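Local coordinates for luciferase-like monooxygenase (Streptomyces bottropensis, PDB 7BIP), which probably acts as a monooxygenase in the biosynthesis of the aromatic polyketide rishirilide, at residues H169-V174 with T224-H229; L173-K178 with G192-P197; Q204-L209 with G314-F319. All coordinates share one frame; numbering follows the deposited sequence.

In the fold
All three contacts belong to one side of the TIM barrel of a luciferase-like monooxygenase. Interactions 1 and 2 share Leu-173 and Val-174 of strand 171-175, and their centres are about 10 Å apart. Interaction 2 pairs this strand with its neighbour 192-195, whereas interaction 1 reaches past that neighbour to strand 228-236. Interaction 3 lies outside the sheet, where helix 202-218 meets the end of helix 302-316, its centre about 12 Å from that of interaction 2 and 15 Å from that of interaction 1. Along the chain, interaction 2 closes before interaction 3 opens, and 224-229 falls between the segments of interaction 3. Leu-195 and Ile-228 both pack on Leu-209 and so tie the sheet to the outer helix layer.

Interaction 1 (H169-V174 with T224-H229)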
ATOM      1  N   HIS A 169      17.891  -8.229   1.025  1.00 14.02           N
ATOM      2  CA  HIS A 169      16.488  -7.858   1.153  1.00 13.16           C
ATOM      3  C   HIS A 169      16.312  -7.207   2.518  1.00 12.50           C
ATOM      4  O   HIS A 169      17.251  -7.216   3.326  1.00 16.01           O
ATOM      5  CB  HIS A 169      15.577  -9.085   0.978  1.00 14.57           C
ATOM      6  CG  HIS A 169      15.953 -10.260   1.826  1.00 14.33           C
ATOM      7  ND1 HIS A 169      15.769 -10.280   3.190  1.00 16.36           N
ATOM      8  CD2 HIS A 169      16.478 -11.466   1.499  1.00 15.43           C
ATOM      9  CE1 HIS A 169      16.186 -11.439   3.673  1.00 16.38           C
ATOM     10  NE2 HIS A 169      16.613 -12.179   2.665  1.00 16.23           N
ATOM     11  N   PRO A 170      15.162  -6.596   2.804  1.00 14.43           N
ATOM     12  CA  PRO A 170      14.928  -6.078   4.155  1.00 13.10           C
ATOM     13  C   PRO A 170      15.090  -7.165   5.211  1.00 15.08           C
ATOM     14  O   PRO A 170      14.860  -8.352   4.960  1.00 14.32           O
ATOM     15  CB  PRO A 170      13.485  -5.578   4.090  1.00 11.46           C
ATOM     16  CG  PRO A 170      13.278  -5.239   2.666  1.00 14.55           C
ATOM     17  CD  PRO A 170      14.024  -6.302   1.910  1.00 15.57           C
ATOM     18  N   ARG A 171      15.505  -6.738   6.404  1.00 16.65           N
ATOM     19  CA  ARG A 171      15.555  -7.632   7.556  1.00 17.64           C
ATOM     20  C   ARG A 171      14.215  -8.336   7.722  1.00 17.91           C
ATOM     21  O   ARG A 171      13.159  -7.718   7.590  1.00 14.45           O
ATOM     22  CB  ARG A 171      15.881  -6.838   8.823  1.00 15.67           C
ATOM     23  CG  ARG A 171      16.231  -7.710  10.037  1.00 22.68           C
ATOM     24  CD  ARG A 171      16.379  -6.864  11.303  1.00 26.57           C
ATOM     25  NE  ARG A 171      17.387  -5.821  11.151  1.00 28.53           N
ATOM     26  CZ  ARG A 171      18.682  -5.993  11.388  1.00 37.23           C
ATOM     27  NH1 ARG A 171      19.129  -7.178  11.787  1.00 38.80           N
ATOM     28  NH2 ARG A 171      19.529  -4.982  11.224  1.00 39.59           N
ATOM     29  N   ILE A 172      14.261  -9.637   8.011  1.00 14.51           N
ATOM     30  CA  ILE A 172      13.062 -10.431   8.263  1.00 13.37           C
ATOM     31  C   ILE A 172      13.002 -10.738   9.754  1.00 13.57           C
ATOM     32  O   ILE A 172      13.963 -11.265  10.323  1.00 16.46           O
ATOM     33  CB  ILE A 172      13.062 -11.734   7.438  1.00 14.39           C
ATOM     34  CG1 ILE A 172      12.931 -11.440   5.939  1.00 14.77           C
ATOM     35  CG2 ILE A 172      11.918 -12.665   7.876  1.00 14.59           C
ATOM     36  CD1 ILE A 172      13.090 -12.700   5.068  1.00 17.45           C
ATOM     37  N   LEU A 173      11.879 -10.403  10.389  1.00 12.96           N
ATOM     38  CA  LEU A 173      11.642 -10.768  11.779  1.00 13.94           C
ATOM     39  C   LEU A 173      10.378 -11.608  11.866  1.00 13.28           C
ATOM     40  O   LEU A 173       9.409 -11.360  11.144  1.00 14.57           O
ATOM     41  CB  LEU A 173      11.511  -9.529  12.674  1.00 15.92           C
ATOM     42  CG  LEU A 173      12.704  -8.585  12.554  1.00 18.85           C
ATOM     43  CD1 LEU A 173      12.331  -7.435  11.637  1.00 19.35           C
ATOM     44  CD2 LEU A 173      13.139  -8.089  13.929  1.00 18.35           C
ATOM     45  N   VAL A 174      10.385 -12.597  12.753  1.00 16.04           N
ATOM     46  CA  VAL A 174       9.257 -13.508  12.921  1.00 14.11           C
ATOM     47  C   VAL A 174       8.663 -13.268  14.298  1.00 16.32           C
ATOM     48  O   VAL A 174       9.366 -13.359  15.312  1.00 18.40           O
ATOM     49  CB  VAL A 174       9.683 -14.972  12.741  1.00 18.60           C
ATOM     50  CG1 VAL A 174       8.557 -15.901  13.156  1.00 28.61           C
ATOM     51  CG2 VAL A 174      10.073 -15.207  11.285  1.00 23.86           C
ATOM     52  N   THR A 224      21.945  -8.786  16.447  1.00 32.24           N
ATOM     53  CA  THR A 224      22.135  -7.459  17.010  1.00 23.99           C
ATOM     54  C   THR A 224      20.862  -7.028  17.732  1.00 27.47           C
ATOM     55  O   THR A 224      19.836  -7.712  17.702  1.00 22.95           O
ATOM     56  CB  THR A 224      22.481  -6.437  15.931  1.00 26.73           C
ATOM     57  OG1 THR A 224      21.309  -6.159  15.153  1.00 31.58           O
ATOM     58  CG2 THR A 224      23.588  -6.959  15.021  1.00 32.63           C
ATOM     59  N   GLU A 225      20.920  -5.859  18.372  1.00 22.02           N
ATOM     60  CA  GLU A 225      19.738  -5.352  19.056  1.00 17.47           C
ATOM     61  C   GLU A 225      18.601  -5.044  18.090  1.00 22.51           C
ATOM     62  O   GLU A 225      17.443  -4.992  18.518  1.00 21.12           O
ATOM     63  CB  GLU A 225      20.089  -4.103  19.876  1.00 21.77           C
ATOM     64  CG  GLU A 225      20.707  -2.977  19.078  1.00 23.20           C
ATOM     65  CD  GLU A 225      20.992  -1.761  19.931  1.00 28.37           C
ATOM     66  OE1 GLU A 225      21.548  -0.773  19.409  1.00 27.88           O
ATOM     67  OE2 GLU A 225      20.655  -1.786  21.128  1.00 27.69           O
ATOM     68  N   GLU A 226      18.890  -4.866  16.800  1.00 21.95           N
ATOM     69  CA  GLU A 226      17.824  -4.636  15.828  1.00 23.72           C
ATOM     70  C   GLU A 226      17.148  -5.924  15.368  1.00 23.19           C
ATOM     71  O   GLU A 226      16.145  -5.855  14.641  1.00 27.73           O
ATOM     72  CB  GLU A 226      18.366  -3.861  14.624  1.00 24.44           C
ATOM     73  CG  GLU A 226      18.536  -2.381  14.908  1.00 31.42           C
ATOM     74  CD  GLU A 226      19.197  -1.630  13.778  1.00 44.34           C
ATOM     75  OE1 GLU A 226      20.364  -1.946  13.465  1.00 52.40           O
ATOM     76  OE2 GLU A 226      18.553  -0.717  13.211  1.00 37.29           O
ATOM     77  N   ASP A 227      17.642  -7.086  15.794  1.00 21.72           N
ATOM     78  CA  ASP A 227      17.044  -8.367  15.444  1.00 21.48           C
ATOM     79  C   ASP A 227      16.009  -8.834  16.457  1.00 19.64           C
ATOM     80  O   ASP A 227      15.406  -9.890  16.260  1.00 23.82           O
ATOM     81  CB  ASP A 227      18.131  -9.437  15.307  1.00 25.78           C
ATOM     82  CG  ASP A 227      18.963  -9.252  14.063  1.00 35.93           C
ATOM     83  OD1 ASP A 227      18.366  -9.112  12.973  1.00 36.74           O
ATOM     84  OD2 ASP A 227      20.207  -9.237  14.173  1.00 35.27           O
ATOM     85  N   ILE A 228      15.794  -8.080  17.535  1.00 17.02           N
ATOM     86  CA  ILE A 228      14.889  -8.477  18.605  1.00 16.73           C
ATOM     87  C   ILE A 228      13.980  -7.291  18.894  1.00 17.66           C
ATOM     88  O   ILE A 228      14.458  -6.236  19.333  1.00 17.51           O
ATOM     89  CB  ILE A 228      15.648  -8.901  19.872  1.00 18.37           C
ATOM     90  CG1 ILE A 228      16.528 -10.127  19.599  1.00 20.52           C
ATOM     91  CG2 ILE A 228      14.685  -9.189  21.011  1.00 16.97           C
ATOM     92  CD1 ILE A 228      17.507 -10.403  20.723  1.00 22.90           C
ATOM     93  N   HIS A 229      12.680  -7.460  18.638  1.00 17.39           N
ATOM     94  CA  HIS A 229      11.688  -6.401  18.794  1.00 14.44           C
ATOM     95  C   HIS A 229      10.662  -6.786  19.850  1.00 16.25           C
ATOM     96  O   HIS A 229      10.242  -7.939  19.924  1.00 16.52           O
ATOM     97  CB  HIS A 229      10.933  -6.138  17.480  1.00 17.24           C
ATOM     98  CG  HIS A 229      11.677  -5.283  16.500  1.00 19.41           C
ATOM     99  ND1 HIS A 229      11.080  -4.241  15.820  1.00 19.33           N
ATOM    100  CD2 HIS A 229      12.955  -5.340  16.056  1.00 18.14           C
ATOM    101  CE1 HIS A 229      11.967  -3.681  15.015  1.00 17.88           C
ATOM    102  NE2 HIS A 229      13.110  -4.333  15.135  1.00 17.81           N
TER
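At the N-terminal end of the TIM barrel, Arg-171 reaches across to Glu-226 and Asp-227 in the turn leading into strand 228-236. The guanidinium forms a salt bridge through NH1 to Asp-227 OD1, which sits at its edge, near its plane. The modelled NH1 to OD1 separation of 2.4 Å is implausibly short, so the exact length of the bond is doubtful, although the pairing is clear. Arg-171 runs out extended, with CG anti to its own N (chi1 -168°), and bends at chi3 to bring NH1 up to the aspartate. The guanidinium and Asp-227 carboxylate planes are 66° apart. Glu-226 lies over one face of the guanidinium through its backbone O and its CB, the latter offset toward the rim and 3.8 Å from Arg-171 NH2. The glutamate OE1 makes only a long, charge-based salt bridge to NH2 at 3.9 Å, well out of the guanidinium plane, and its OE2 bonds to His-38.

The turn itself holds Asp-227 in place. Thr-224 N donates to the anti lone pair of Asp-227 OD2 at 2.9 Å, while Thr-224 OG1 accepts from Glu-226 N at 3.2 Å in an ST turn. The arginine would probably favour the ionised form of Asp-227.

Deeper in the barrel only van der Waals contacts remain. Leu-173 CD2 approaches His-229 CD2 to 3.5 Å and Asp-227 O to 3.7 Å, the leucine crossing the imidazole at about a right angle. His-229 ND1 bonds to Lys-41, a residue seen to bind calcium in this protein, although no calcium is bound to this chain here. A salt-bridge network at the N-terminal end of the barrel, with inward-pointing side chains layered above it, fits the interior of a parallel beta/alpha barrel.

Interaction 2 (L173-K178 with G192-P197); sequences LVATAK and GVMLVP
Peptide groups of the two strands are joined edge to edge by three hydrogen bonds: Val-174 N donates to Gly-192 O at 2.9 Å, Met-194 N to Val-174 O at 3.0 Å, and Thr-176 N to Met-194 O at 2.7 Å. Leu-173, Ala-175 and Met-194 lie on one face of the resulting sheet, Val-174 and Val-193 on the other. The bonds join 171-175 and 192-195 in parallel, as the two strands of a beta-alpha-beta unit whose connecting helix is 180-188.

On the face carrying Leu-173, Ala-175 and Met-194, which looks into the barrel, Leu-173 CB packs on Met-194 CG at 3.8 Å. Leu-173 also folds over Gly-192, its CG lying 4.1 Å from the glycine CA. His-229 of the next strand touches Met-194.

The face bearing Val-174 and Val-193 looks toward the surrounding helices. Past the paired residues, Thr-176 sets its OG1 anti to its backbone N (chi1 -176°), turning the hydroxyl to Ser-182 and the Thr-179 carbonyl and directing CG2 to the neighbouring strand. That methyl presses on Leu-195 CD2 at 3.5 Å, tighter than usual, and on Val-193 CG2. Where the strands diverge, a water bridges them, donating to Thr-176 O and accepting from Val-196 N at 2.9 Å.

Chemically, direct backbone hydrogen bonds give way to a water-mediated link, so Thr-176 O and Val-196 N keep a partner as the strands separate, while the methyl and hydroxyl of Thr-176 divide apolar from polar surroundings.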
ATOM      1  N   LEU A 173      11.879 -10.403  10.389  1.00 12.96           N
ATOM      2  CA  LEU A 173      11.642 -10.768  11.779  1.00 13.94           C
ATOM      3  C   LEU A 173      10.378 -11.608  11.866  1.00 13.28           C
ATOM      4  O   LEU A 173       9.409 -11.360  11.144  1.00 14.57           O
ATOM      5  CB  LEU A 173      11.511  -9.529  12.674  1.00 15.92           C
ATOM      6  CG  LEU A 173      12.704  -8.585  12.554  1.00 18.85           C
ATOM      7  CD1 LEU A 173      12.331  -7.435  11.637  1.00 19.35           C
ATOM      8  CD2 LEU A 173      13.139  -8.089  13.929  1.00 18.35           C
ATOM      9  N   VAL A 174      10.385 -12.597  12.753  1.00 16.04           N
ATOM     10  CA  VAL A 174       9.257 -13.508  12.921  1.00 14.11           C
ATOM     11  C   VAL A 174       8.663 -13.268  14.298  1.00 16.32           C
ATOM     12  O   VAL A 174       9.366 -13.359  15.312  1.00 18.40           O
ATOM     13  CB  VAL A 174       9.683 -14.972  12.741  1.00 18.60           C
ATOM     14  CG1 VAL A 174       8.557 -15.901  13.156  1.00 28.61           C
ATOM     15  CG2 VAL A 174      10.073 -15.207  11.285  1.00 23.86           C
ATOM     16  N   ALA A 175       7.373 -12.953  14.336  1.00 20.05           N
ATOM     17  CA  ALA A 175       6.716 -12.659  15.599  1.00 26.37           C
ATOM     18  C   ALA A 175       6.362 -13.956  16.301  1.00 35.22           C
ATOM     19  O   ALA A 175       5.804 -14.873  15.690  1.00 33.01           O
ATOM     20  CB  ALA A 175       5.460 -11.818  15.379  1.00 27.26           C
ATOM     21  N   THR A 176       6.701 -14.049  17.582  1.00 31.85           N
ATOM     22  CA  THR A 176       6.252 -15.182  18.375  1.00 46.29           C
ATOM     23  C   THR A 176       5.786 -14.684  19.735  1.00 54.39           C
ATOM     24  O   THR A 176       6.547 -14.050  20.477  1.00 55.33           O
ATOM     25  CB  THR A 176       7.340 -16.264  18.494  1.00 48.60           C
ATOM     26  OG1 THR A 176       6.816 -17.395  19.205  1.00 53.29           O
ATOM     27  CG2 THR A 176       8.612 -15.756  19.168  1.00 49.70           C
ATOM     28  N   ALA A 177       4.496 -14.890  19.999  1.00 59.23           N
ATOM     29  CA  ALA A 177       3.928 -14.877  21.337  1.00 64.72           C
ATOM     30  C   ALA A 177       3.621 -16.277  21.830  1.00 72.56           C
ATOM     31  O   ALA A 177       3.190 -16.441  22.975  1.00 73.10           O
ATOM     32  CB  ALA A 177       2.635 -14.056  21.363  1.00 63.44           C
ATOM     33  N   LYS A 178       3.855 -17.279  20.988  1.00 78.81           N
ATOM     34  CA  LYS A 178       3.176 -18.565  21.047  1.00 83.58           C
ATOM     35  C   LYS A 178       3.996 -19.609  21.784  1.00 86.67           C
ATOM     36  O   LYS A 178       3.593 -20.127  22.829  1.00 86.65           O
ATOM     37  CB  LYS A 178       2.932 -19.084  19.608  1.00 85.29           C
ATOM     38  CG  LYS A 178       2.334 -18.100  18.618  1.00 84.42           C
ATOM     39  CD  LYS A 178       3.380 -17.578  17.642  1.00 84.43           C
ATOM     40  CE  LYS A 178       2.774 -16.446  16.853  1.00 85.75           C
ATOM     41  NZ  LYS A 178       1.825 -15.763  17.759  1.00 84.73           N
ATOM     42  N   GLY A 192      15.242 -12.383  12.508  1.00 16.85           N
ATOM     43  CA  GLY A 192      14.997 -11.733  13.775  1.00 17.64           C
ATOM     44  C   GLY A 192      13.740 -12.273  14.425  1.00 19.32           C
ATOM     45  O   GLY A 192      13.047 -13.137  13.894  1.00 17.16           O
ATOM     46  N   VAL A 193      13.431 -11.745  15.603  1.00 16.55           N
ATOM     47  CA  VAL A 193      12.294 -12.237  16.370  1.00 15.48           C
ATOM     48  C   VAL A 193      11.556 -11.062  17.009  1.00 17.55           C
ATOM     49  O   VAL A 193      12.151 -10.033  17.347  1.00 18.85           O
ATOM     50  CB  VAL A 193      12.762 -13.295  17.411  1.00 24.72           C
ATOM     51  CG1 VAL A 193      13.497 -12.656  18.592  1.00 21.22           C
ATOM     52  CG2 VAL A 193      11.611 -14.155  17.869  1.00 35.98           C
ATOM     53  N   MET A 194      10.235 -11.197  17.123  1.00 16.33           N
ATOM     54  CA  MET A 194       9.404 -10.221  17.821  1.00 15.77           C
ATOM     55  C   MET A 194       8.699 -10.940  18.961  1.00 20.37           C
ATOM     56  O   MET A 194       7.976 -11.911  18.729  1.00 18.69           O
ATOM     57  CB  MET A 194       8.402  -9.560  16.867  1.00 17.45           C
ATOM     58  CG  MET A 194       8.992  -9.257  15.485  1.00 19.64           C
ATOM     59  SD  MET A 194       7.806  -8.480  14.367  0.78 19.57           S
ATOM     60  CE  MET A 194       8.209  -6.769  14.676  1.00 18.73           C
ATOM     61  N   LEU A 195       8.933 -10.483  20.190  1.00 19.64           N
ATOM     62  CA  LEU A 195       8.387 -11.113  21.381  1.00 18.50           C
ATOM     63  C   LEU A 195       7.320 -10.221  22.004  1.00 16.64           C
ATOM     64  O   LEU A 195       7.196  -9.038  21.675  1.00 20.11           O
ATOM     65  CB  LEU A 195       9.499 -11.412  22.400  1.00 17.27           C
ATOM     66  CG  LEU A 195      10.708 -12.207  21.893  1.00 19.07           C
ATOM     67  CD1 LEU A 195      11.605 -12.619  23.060  1.00 24.27           C
ATOM     68  CD2 LEU A 195      10.262 -13.429  21.121  1.00 25.94           C
ATOM     69  N   VAL A 196       6.555 -10.803  22.926  1.00 17.31           N
ATOM     70  CA  VAL A 196       5.392 -10.121  23.498  1.00 23.06           C
ATOM     71  C   VAL A 196       5.495 -10.116  25.018  1.00 20.76           C
ATOM     72  O   VAL A 196       4.863 -10.940  25.700  1.00 22.23           O
ATOM     73  CB  VAL A 196       4.083 -10.767  23.019  1.00 23.06           C
ATOM     74  CG1 VAL A 196       2.877  -9.950  23.481  1.00 24.13           C
ATOM     75  CG2 VAL A 196       4.097 -10.875  21.493  1.00 24.41           C
ATOM     76  N   PRO A 197       6.279  -9.203  25.594  1.00 19.47           N
ATOM     77  CA  PRO A 197       6.481  -9.229  27.051  1.00 20.73           C
ATOM     78  C   PRO A 197       5.252  -8.832  27.834  1.00 26.27           C
ATOM     79  O   PRO A 197       5.155  -9.173  29.018  1.00 32.66           O
ATOM     80  CB  PRO A 197       7.614  -8.216  27.262  1.00 20.13           C
ATOM     81  CG  PRO A 197       7.481  -7.284  26.099  1.00 20.19           C
ATOM     82  CD  PRO A 197       7.089  -8.164  24.944  1.00 21.02           C
TER
HETATM   83  O   HOH W   1       6.880 -13.663  23.279  1.00 30.48           O

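Interaction 3 (Q204-L209 with G314-F319)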
ATOM      1  N   GLN A 204       9.721 -16.208  31.203  1.00 40.06           N
ATOM      2  CA  GLN A 204       9.428 -16.889  29.945  1.00 37.34           C
ATOM      3  C   GLN A 204      10.063 -16.163  28.765  1.00 34.15           C
ATOM      4  O   GLN A 204      10.637 -16.795  27.873  1.00 35.43           O
ATOM      5  CB  GLN A 204       7.919 -17.022  29.744  1.00 42.09           C
ATOM      6  CG  GLN A 204       7.559 -17.970  28.611  1.00 54.09           C
ATOM      7  CD  GLN A 204       6.288 -17.575  27.888  1.00 64.45           C
ATOM      8  OE1 GLN A 204       5.438 -16.878  28.438  1.00 71.57           O
ATOM      9  NE2 GLN A 204       6.158 -18.014  26.641  1.00 66.05           N
ATOM     10  N   VAL A 205       9.966 -14.830  28.740  1.00 27.25           N
ATOM     11  CA  VAL A 205      10.616 -14.065  27.679  1.00 28.72           C
ATOM     12  C   VAL A 205      12.126 -14.273  27.729  1.00 26.77           C
ATOM     13  O   VAL A 205      12.789 -14.386  26.691  1.00 28.40           O
ATOM     14  CB  VAL A 205      10.240 -12.574  27.789  1.00 26.00           C
ATOM     15  CG1 VAL A 205      10.992 -11.754  26.742  1.00 26.32           C
ATOM     16  CG2 VAL A 205       8.738 -12.398  27.617  1.00 26.16           C
ATOM     17  N   GLN A 206      12.688 -14.347  28.937  1.00 25.28           N
ATOM     18  CA  GLN A 206      14.125 -14.559  29.079  1.00 26.63           C
ATOM     19  C   GLN A 206      14.545 -15.904  28.507  1.00 30.36           C
ATOM     20  O   GLN A 206      15.588 -16.009  27.851  1.00 32.13           O
ATOM     21  CB  GLN A 206      14.533 -14.465  30.548  1.00 27.40           C
ATOM     22  CG  GLN A 206      14.616 -13.049  31.069  1.00 32.82           C
ATOM     23  CD  GLN A 206      15.021 -12.998  32.521  1.00 34.95           C
ATOM     24  OE1 GLN A 206      14.446 -13.690  33.359  1.00 36.03           O
ATOM     25  NE2 GLN A 206      16.028 -12.187  32.828  1.00 36.28           N
ATOM     26  N   LYS A 207      13.758 -16.949  28.762  1.00 32.94           N
ATOM     27  CA  LYS A 207      14.149 -18.270  28.281  1.00 35.72           C
ATOM     28  C   LYS A 207      13.982 -18.370  26.771  1.00 29.10           C
ATOM     29  O   LYS A 207      14.776 -19.034  26.097  1.00 30.72           O
ATOM     30  CB  LYS A 207      13.351 -19.356  28.998  1.00 43.47           C
ATOM     31  CG  LYS A 207      13.831 -19.627  30.427  1.00 55.05           C
ATOM     32  CD  LYS A 207      15.358 -19.740  30.505  1.00 61.91           C
ATOM     33  CE  LYS A 207      15.953 -18.697  31.450  1.00 62.01           C
ATOM     34  NZ  LYS A 207      17.429 -18.555  31.280  1.00 63.40           N
ATOM     35  N   THR A 208      12.965 -17.702  26.219  1.00 33.90           N
ATOM     36  CA  THR A 208      12.842 -17.608  24.768  1.00 31.60           C
ATOM     37  C   THR A 208      14.045 -16.895  24.166  1.00 28.06           C
ATOM     38  O   THR A 208      14.585 -17.323  23.143  1.00 25.80           O
ATOM     39  CB  THR A 208      11.550 -16.881  24.395  1.00 31.69           C
ATOM     40  OG1 THR A 208      10.428 -17.603  24.909  1.00 34.78           O
ATOM     41  CG2 THR A 208      11.414 -16.769  22.888  1.00 29.65           C
ATOM     42  N   LEU A 209      14.485 -15.801  24.795  1.00 27.00           N
ATOM     43  CA  LEU A 209      15.665 -15.099  24.298  1.00 23.13           C
ATOM     44  C   LEU A 209      16.903 -15.979  24.388  1.00 31.53           C
ATOM     45  O   LEU A 209      17.750 -15.970  23.486  1.00 31.25           O
ATOM     46  CB  LEU A 209      15.870 -13.798  25.077  1.00 24.69           C
ATOM     47  CG  LEU A 209      14.920 -12.664  24.662  1.00 24.36           C
ATOM     48  CD1 LEU A 209      14.852 -11.581  25.737  1.00 27.55           C
ATOM     49  CD2 LEU A 209      15.363 -12.072  23.345  1.00 28.89           C
ATOM     50  N   GLY A 314      18.145  -4.949  31.993  1.00 17.86           N
ATOM     51  CA  GLY A 314      18.824  -5.914  32.843  1.00 24.42           C
ATOM     52  C   GLY A 314      18.327  -7.334  32.652  1.00 29.29           C
ATOM     53  O   GLY A 314      19.108  -8.286  32.744  1.00 29.77           O
ATOM     54  N   TRP A 315      17.028  -7.503  32.375  1.00 21.32           N
ATOM     55  CA  TRP A 315      16.493  -8.845  32.168  1.00 20.64           C
ATOM     56  C   TRP A 315      16.812  -9.386  30.780  1.00 22.31           C
ATOM     57  O   TRP A 315      17.133 -10.570  30.632  1.00 24.58           O
ATOM     58  CB  TRP A 315      14.974  -8.863  32.348  1.00 20.66           C
ATOM     59  CG  TRP A 315      14.485  -8.415  33.674  1.00 23.85           C
ATOM     60  CD1 TRP A 315      15.145  -8.480  34.867  1.00 26.86           C
ATOM     61  CD2 TRP A 315      13.209  -7.827  33.950  1.00 27.15           C
ATOM     62  NE1 TRP A 315      14.358  -7.964  35.870  1.00 33.57           N
ATOM     63  CE2 TRP A 315      13.164  -7.553  35.331  1.00 30.59           C
ATOM     64  CE3 TRP A 315      12.101  -7.499  33.159  1.00 25.02           C
ATOM     65  CZ2 TRP A 315      12.050  -6.971  35.942  1.00 30.92           C
ATOM     66  CZ3 TRP A 315      10.993  -6.926  33.765  1.00 25.13           C
ATOM     67  CH2 TRP A 315      10.977  -6.666  35.143  1.00 27.41           C
ATOM     68  N   PHE A 316      16.684  -8.551  29.754  1.00 24.10           N
ATOM     69  CA  PHE A 316      16.647  -9.028  28.381  1.00 19.89           C
ATOM     70  C   PHE A 316      17.882  -8.688  27.570  1.00 20.23           C
ATOM     71  O   PHE A 316      18.071  -9.276  26.502  1.00 25.10           O
ATOM     72  CB  PHE A 316      15.422  -8.452  27.649  1.00 21.67           C
ATOM     73  CG  PHE A 316      14.106  -8.798  28.287  1.00 20.90           C
ATOM     74  CD1 PHE A 316      13.959  -9.949  29.050  1.00 19.99           C
ATOM     75  CD2 PHE A 316      13.000  -7.969  28.109  1.00 18.87           C
ATOM     76  CE1 PHE A 316      12.741 -10.258  29.639  1.00 21.14           C
ATOM     77  CE2 PHE A 316      11.789  -8.271  28.693  1.00 18.27           C
ATOM     78  CZ  PHE A 316      11.648  -9.416  29.446  1.00 19.81           C
ATOM     79  N   GLY A 317      18.714  -7.766  28.029  1.00 21.59           N
ATOM     80  CA  GLY A 317      19.792  -7.275  27.201  1.00 20.75           C
ATOM     81  C   GLY A 317      19.325  -6.122  26.336  1.00 21.75           C
ATOM     82  O   GLY A 317      18.235  -5.569  26.514  1.00 21.73           O
ATOM     83  N   ASP A 318      20.168  -5.755  25.376  1.00 21.77           N
ATOM     84  CA  ASP A 318      19.839  -4.655  24.474  1.00 19.69           C
ATOM     85  C   ASP A 318      18.981  -5.142  23.312  1.00 23.62           C
ATOM     86  O   ASP A 318      19.299  -6.153  22.678  1.00 23.67           O
ATOM     87  CB  ASP A 318      21.118  -4.010  23.951  1.00 22.91           C
ATOM     88  CG  ASP A 318      21.722  -3.053  24.940  1.00 29.86           C
ATOM     89  OD1 ASP A 318      21.039  -2.076  25.306  1.00 26.94           O
ATOM     90  OD2 ASP A 318      22.872  -3.285  25.364  1.00 31.56           O
ATOM     91  N   PHE A 319      17.895  -4.428  23.024  1.00 17.96           N
ATOM     92  CA  PHE A 319      17.012  -4.806  21.919  1.00 18.01           C
ATOM     93  C   PHE A 319      16.239  -3.563  21.482  1.00 16.68           C
ATOM     94  O   PHE A 319      16.531  -2.445  21.923  1.00 18.60           O
ATOM     95  CB  PHE A 319      16.100  -5.977  22.319  1.00 19.52           C
ATOM     96  CG  PHE A 319      15.105  -5.648  23.410  1.00 19.38           C
ATOM     97  CD1 PHE A 319      13.785  -5.359  23.094  1.00 19.26           C
ATOM     98  CD2 PHE A 319      15.486  -5.640  24.743  1.00 18.62           C
ATOM     99  CE1 PHE A 319      12.867  -5.055  24.086  1.00 15.43           C
ATOM    100  CE2 PHE A 319      14.567  -5.338  25.743  1.00 17.90           C
ATOM    101  CZ  PHE A 319      13.250  -5.044  25.409  1.00 15.90           C
TER
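Gln-206 and Phe-316 bring the two segments closest, their CA atoms 6.1 Å apart: 204-209 is a continuous stretch of helix 202-218, whereas 314-319 is the end of helix 302-316 and the chain leaving it. Gly-317, the first residue past the helix, has a positive phi of 87° and turns the chain toward strand 320-324.

Gln-206 provides the polar link. Its NE2 donates to Trp-315 O at 2.9 Å in a nearly straight bond (174°), with the acceptor in the plane of the glutamine amide. The chain is extended beyond CG, so the amide reaches the backbone and also lies near Trp-315 CB. The indole extends away, forming a cation-pi contact with Arg-202.

Phe-316 is the apolar centre. Val-205 CG1 sits over one face of its ring, 3.9 Å from the centroid, in a CH-pi contact, while Gln-206 CG meets the ring edge at CE1, 3.7 Å away. Leu-209 CD1 packs on Phe-316 CB at 3.7 Å. Met-230 and Tyr-232 of strand 228-236 also touch the phenylalanine.

Arg-213, farther along helix 202-218, bonds to Phe-316 O, so two successive carbonyls at the helix end receive side-chain donors. Such donors would offset the partial negative charge expected at a helix C-terminus, beside a ring packed against Val-205, Leu-209 and the aliphatic part of Gln-206.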